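Local coordinates for mandelate racemase/muconate lactonizing enzyme family protein (Sorangium cellulosum, PDB 3S5S) that is of unassigned function but belongs to the enolase superfamily, with an N-terminal capping domain and a beta/alpha barrel, at residues V340-G343 / P344-S347. Residues are numbered along the deposited sequence; the frame is centred on the assembly and turned at random.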
ATOM      1  N   VAL A 340      -7.497 -21.616  11.665  1.00 23.27           N
ATOM      2  CA  VAL A 340      -7.796 -22.594  12.673  1.00 23.15           C
ATOM      3  C   VAL A 340      -7.726 -21.806  13.977  1.00 23.07           C
ATOM      4  O   VAL A 340      -6.800 -21.010  14.164  1.00 23.12           O
ATOM      5  CB  VAL A 340      -6.734 -23.732  12.588  1.00 24.33           C
ATOM      6  CG1 VAL A 340      -6.778 -24.649  13.782  1.00 21.17           C
ATOM      7  CG2 VAL A 340      -6.888 -24.495  11.233  1.00 22.28           C
ATOM      8  N   GLN A 341      -8.715 -21.984  14.852  1.00 22.68           N
ATOM      9  CA  GLN A 341      -8.789 -21.177  16.055  1.00 23.20           C
ATOM     10  C   GLN A 341      -8.543 -22.030  17.278  1.00 24.53           C
ATOM     11  O   GLN A 341      -9.058 -23.137  17.376  1.00 25.61           O
ATOM     12  CB  GLN A 341     -10.137 -20.430  16.146  1.00 23.14           C
ATOM     13  CG  GLN A 341     -10.272 -19.523  17.388  1.00 23.10           C
ATOM     14  CD  GLN A 341     -11.092 -18.270  17.146  1.00 22.67           C
ATOM     15  OE1 GLN A 341     -11.883 -18.217  16.205  1.00 24.75           O
ATOM     16  NE2 GLN A 341     -10.962 -17.278  18.038  1.00 22.20           N
ATOM     17  N   ARG A 342      -7.693 -21.556  18.182  1.00 25.08           N
ATOM     18  CA  ARG A 342      -7.471 -22.272  19.447  1.00 26.80           C
ATOM     19  C   ARG A 342      -7.565 -21.246  20.559  1.00 26.82           C
ATOM     20  O   ARG A 342      -6.577 -20.703  21.011  1.00 26.51           O
ATOM     21  CB  ARG A 342      -6.128 -23.072  19.458  1.00 27.89           C
ATOM     22  CG  ARG A 342      -6.136 -24.390  18.628  1.00 30.26           C
ATOM     23  CD  ARG A 342      -4.910 -24.631  17.686  1.00 37.75           C
ATOM     24  NE  ARG A 342      -3.571 -24.566  18.299  1.00 43.90           N
ATOM     25  CZ  ARG A 342      -2.633 -23.646  18.001  1.00 46.97           C
ATOM     26  NH1 ARG A 342      -2.884 -22.690  17.080  1.00 44.79           N
ATOM     27  NH2 ARG A 342      -1.438 -23.687  18.610  1.00 44.39           N
ATOM     28  N   GLY A 343      -8.793 -20.977  20.991  1.00 27.94           N
ATOM     29  CA  GLY A 343      -9.049 -19.911  21.967  1.00 27.91           C
ATOM     30  C   GLY A 343      -8.728 -18.599  21.263  1.00 25.87           C
ATOM     31  O   GLY A 343      -9.281 -18.338  20.219  1.00 24.91           O
ATOM     32  N   PRO A 344      -7.782 -17.814  21.812  1.00 25.43           N
ATOM     33  CA  PRO A 344      -7.295 -16.554  21.239  1.00 24.01           C
ATOM     34  C   PRO A 344      -6.372 -16.712  20.030  1.00 22.95           C
ATOM     35  O   PRO A 344      -6.138 -15.754  19.310  1.00 23.15           O
ATOM     36  CB  PRO A 344      -6.525 -15.899  22.390  1.00 24.90           C
ATOM     37  CG  PRO A 344      -6.249 -16.971  23.386  1.00 27.37           C
ATOM     38  CD  PRO A 344      -7.198 -18.122  23.139  1.00 26.42           C
ATOM     39  N   ALA A 345      -5.865 -17.915  19.807  1.00 22.71           N
ATOM     40  CA  ALA A 345      -4.830 -18.157  18.816  1.00 21.74           C
ATOM     41  C   ALA A 345      -5.503 -18.442  17.442  1.00 21.69           C
ATOM     42  O   ALA A 345      -6.430 -19.272  17.339  1.00 21.55           O
ATOM     43  CB  ALA A 345      -3.950 -19.337  19.282  1.00 20.68           C
ATOM     44  N   LEU A 346      -5.048 -17.726  16.421  1.00 21.07           N
ATOM     45  CA  LEU A 346      -5.512 -17.881  15.062  1.00 21.94           C
ATOM     46  C   LEU A 346      -4.312 -18.310  14.276  1.00 22.16           C
ATOM     47  O   LEU A 346      -3.246 -17.689  14.373  1.00 22.97           O
ATOM     48  CB  LEU A 346      -6.000 -16.546  14.520  1.00 21.36           C
ATOM     49  CG  LEU A 346      -7.107 -15.928  15.373  1.00 23.23           C
ATOM     50  CD1 LEU A 346      -7.585 -14.568  14.803  1.00 19.05           C
ATOM     51  CD2 LEU A 346      -8.283 -16.923  15.526  1.00 24.98           C
ATOM     52  N   SER A 347      -4.441 -19.404  13.548  1.00 22.59           N
ATOM     53  CA  SER A 347      -3.309 -19.877  12.766  1.00 24.23           C
ATOM     54  C   SER A 347      -3.696 -19.916  11.289  1.00 23.64           C
ATOM     55  O   SER A 347      -4.815 -20.300  10.984  1.00 23.75           O
ATOM     56  CB  SER A 347      -2.891 -21.263  13.246  1.00 24.40           C
ATOM     57  OG  SER A 347      -2.317 -21.943  12.140  1.00 28.52           O
TER
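Arg342 and Ala345 close a tight two-residue beta hairpin, with Gly343 and Pro344 at the corners of a type II' turn. The Arg342 N to Ala345 O bond is short, 2.7 Å. Its return partner, Ala345 N to Arg342 O at 3.1 Å, is less regular: the donor stands above the carbonyl plane, off the lone pairs. Gly343 takes the positive phi (67°) that the first corner of a type II' turn calls for and that glycine favours. Further along, Val340 and Ser347 form the second hydrogen-bonded pair, N to O in both directions, with Val340 O to Ser347 N at 2.9 Å.

Between these pairs sits the non-hydrogen-bonded pair Gln341 and Leu346, whose side chains run side by side on one face. With CG anti to the backbone N (chi1 -179°) and a bend at chi2, the glutamine lays its amide alongside the leucine methyl, Gln341 CD to Leu346 CD2 measuring 3.5 Å. The same amide reaches forward to the turn: Gln341 NE2 donates to Gly343 O over 3.0 Å, with that oxygen close to the amide plane. Leu346 is buried against Leu324 and Thr136, and Gln341 beside it reaches Leu328 and Thr136.

On the other face, Arg342 folds back across the hairpin. Bent at chi2 and chi3, it brings NH1 to 4.1 Å from Ser347 CB, with that carbon and the Ala345 methyl placed obliquely to the guanidinium.

Strand 345-347 continues the sheet beside strand 133-140, with Leu346 hydrogen-bonded to Leu134 through the backbone, while 340-342 forms the outer edge. The turn is thus closed by its own backbone bonds; the Gln341 amide adds a bond to the Gly343 corner, and this bond probably helps fix the rotation of the amide.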